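Zinc-binding protein TroA (Treponema pallidum, PDB 1K0F) binds zinc with high affinity and specificity in the periplasm and delivers it to the membrane permease of the TroABC import system. Local coordinates at residues Ala138-Gln141 and Gln142-Lys145. Residues are numbered along the deposited sequence; the frame is centred on the assembly and turned at random.
Sequences AYQQ and QLDK
Tyr139 and Leu143 meet one turn apart on the buried side of helix 129-156, the long backbone helix that links the two domains in this family of metal-binding proteins. Leu143 sends CD2 over one face of the Tyr139 ring, 4.1 Å above its plane and displaced toward the rim, with CZ the nearest ring atom. With CG anti to the backbone N (chi1 -176°), the ring is set beside the carbonyl carbon, and its hydroxyl end is hydrogen-bonded to Asp14 of helix 10-20. Tyr260 of helix 260-273 touches both residues, and Val114 and Val107 of helix 107-124 pack on Tyr139 and Leu143 respectively. At the ring's edge lies the amide of Gln142, its plane nearly perpendicular to the ring (85°) and its NE2 4.2 Å from Tyr139 CD1. Gln140 bends at chi2 and crosses Leu143 at a slant, its OE1 3.2 Å from Leu143 CG and about as near CD1. Its NE2 comes to 3.3 Å from Asp144 OD2, but the angle is too poor for a hydrogen bond. The backbone holds the turn with successive i to i+4 bonds, among them Asp144 N to Gln140 O at 2.7 Å. On the exposed side Lys145 curls back through bends at chi3 and chi4, giving Gln141 O a second donor. Lys145 N and NZ approach Gln141 O from opposite faces of the carbonyl plane, NZ at 2.7 Å and 53° out of that plane.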
ATOM      1  N   ALA A 138      -0.395 -11.526 -17.776  1.00 33.35           N
ATOM      2  CA  ALA A 138      -1.004 -10.292 -18.216  1.00 32.81           C
ATOM      3  C   ALA A 138      -0.856  -9.317 -17.061  1.00 34.08           C
ATOM      4  O   ALA A 138      -0.050  -8.390 -17.129  1.00 34.83           O
ATOM      5  CB  ALA A 138      -2.464 -10.517 -18.541  1.00 31.36           C
ATOM      6  N   TYR A 139      -1.605  -9.554 -15.988  1.00 34.91           N
ATOM      7  CA  TYR A 139      -1.567  -8.687 -14.813  1.00 36.89           C
ATOM      8  C   TYR A 139      -0.156  -8.216 -14.426  1.00 36.54           C
ATOM      9  O   TYR A 139       0.021  -7.118 -13.893  1.00 35.01           O
ATOM     10  CB  TYR A 139      -2.238  -9.390 -13.628  1.00 37.05           C
ATOM     11  CG  TYR A 139      -2.343  -8.532 -12.383  1.00 39.24           C
ATOM     12  CD1 TYR A 139      -2.986  -7.290 -12.410  1.00 39.67           C
ATOM     13  CD2 TYR A 139      -1.822  -8.975 -11.170  1.00 39.88           C
ATOM     14  CE1 TYR A 139      -3.107  -6.521 -11.246  1.00 40.58           C
ATOM     15  CE2 TYR A 139      -1.939  -8.220 -10.013  1.00 39.75           C
ATOM     16  CZ  TYR A 139      -2.580  -7.001 -10.053  1.00 40.18           C
ATOM     17  OH  TYR A 139      -2.699  -6.287  -8.885  1.00 41.55           O
ATOM     18  N   GLN A 140       0.849  -9.039 -14.690  1.00 37.77           N
ATOM     19  CA  GLN A 140       2.211  -8.643 -14.362  1.00 40.42           C
ATOM     20  C   GLN A 140       2.655  -7.595 -15.367  1.00 40.50           C
ATOM     21  O   GLN A 140       3.289  -6.603 -15.007  1.00 40.05           O
ATOM     22  CB  GLN A 140       3.156  -9.849 -14.405  1.00 42.65           C
ATOM     23  CG  GLN A 140       3.850 -10.156 -13.072  1.00 45.40           C
ATOM     24  CD  GLN A 140       4.245  -8.899 -12.304  1.00 48.05           C
ATOM     25  OE1 GLN A 140       3.652  -8.572 -11.272  1.00 48.99           O
ATOM     26  NE2 GLN A 140       5.250  -8.186 -12.806  1.00 49.66           N
ATOM     27  N   GLN A 141       2.312  -7.823 -16.629  1.00 40.40           N
ATOM     28  CA  GLN A 141       2.658  -6.891 -17.688  1.00 42.21           C
ATOM     29  C   GLN A 141       2.115  -5.519 -17.336  1.00 42.60           C
ATOM     30  O   GLN A 141       2.710  -4.502 -17.674  1.00 43.91           O
ATOM     31  CB  GLN A 141       2.051  -7.357 -19.000  1.00 42.96           C
ATOM     32  CG  GLN A 141       2.298  -8.815 -19.269  1.00 44.77           C
ATOM     33  CD  GLN A 141       3.070  -9.013 -20.540  1.00 45.85           C
ATOM     34  OE1 GLN A 141       3.575  -8.056 -21.124  1.00 48.83           O
ATOM     35  NE2 GLN A 141       3.166 -10.256 -20.984  1.00 44.46           N
ATOM     36  N   GLN A 142       0.966  -5.503 -16.668  1.00 43.22           N
ATOM     37  CA  GLN A 142       0.346  -4.255 -16.247  1.00 43.23           C
ATOM     38  C   GLN A 142       1.246  -3.659 -15.178  1.00 42.39           C
ATOM     39  O   GLN A 142       1.503  -2.454 -15.164  1.00 42.97           O
ATOM     40  CB  GLN A 142      -1.052  -4.516 -15.672  1.00 46.07           C
ATOM     41  CG  GLN A 142      -2.161  -4.675 -16.723  1.00 47.88           C
ATOM     42  CD  GLN A 142      -3.506  -5.076 -16.116  1.00 49.24           C
ATOM     43  OE1 GLN A 142      -4.152  -4.282 -15.425  1.00 50.05           O
ATOM     44  NE2 GLN A 142      -3.926  -6.310 -16.373  1.00 48.60           N
ATOM     45  N   LEU A 143       1.730  -4.514 -14.281  1.00 40.82           N
ATOM     46  CA  LEU A 143       2.622  -4.077 -13.212  1.00 39.64           C
ATOM     47  C   LEU A 143       3.844  -3.425 -13.837  1.00 38.53           C
ATOM     48  O   LEU A 143       4.214  -2.301 -13.496  1.00 37.36           O
ATOM     49  CB  LEU A 143       3.059  -5.277 -12.363  1.00 38.52           C
ATOM     50  CG  LEU A 143       2.107  -5.800 -11.282  1.00 37.21           C
ATOM     51  CD1 LEU A 143       2.810  -5.773  -9.936  1.00 36.45           C
ATOM     52  CD2 LEU A 143       0.833  -4.962 -11.249  1.00 36.79           C
ATOM     53  N   ASP A 144       4.469  -4.150 -14.757  1.00 38.42           N
ATOM     54  CA  ASP A 144       5.651  -3.671 -15.453  1.00 38.13           C
ATOM     55  C   ASP A 144       5.431  -2.275 -16.036  1.00 37.68           C
ATOM     56  O   ASP A 144       6.187  -1.343 -15.752  1.00 36.90           O
ATOM     57  CB  ASP A 144       6.030  -4.668 -16.554  1.00 38.67           C
ATOM     58  CG  ASP A 144       6.617  -5.955 -15.991  1.00 39.96           C
ATOM     59  OD1 ASP A 144       6.868  -6.908 -16.762  1.00 41.51           O
ATOM     60  OD2 ASP A 144       6.825  -6.008 -14.762  1.00 40.94           O
ATOM     61  N   LYS A 145       4.401  -2.119 -16.856  1.00 36.80           N
ATOM     62  CA  LYS A 145       4.125  -0.810 -17.423  1.00 37.96           C
ATOM     63  C   LYS A 145       3.985   0.177 -16.267  1.00 38.35           C
ATOM     64  O   LYS A 145       4.480   1.299 -16.337  1.00 37.56           O
ATOM     65  CB  LYS A 145       2.832  -0.835 -18.238  1.00 38.41           C
ATOM     66  CG  LYS A 145       3.034  -0.949 -19.741  1.00 40.69           C
ATOM     67  CD  LYS A 145       1.727  -1.331 -20.446  1.00 43.41           C
ATOM     68  CE  LYS A 145       1.745  -2.774 -20.957  1.00 43.47           C
ATOM     69  NZ  LYS A 145       2.784  -3.615 -20.275  1.00 45.53           N
TER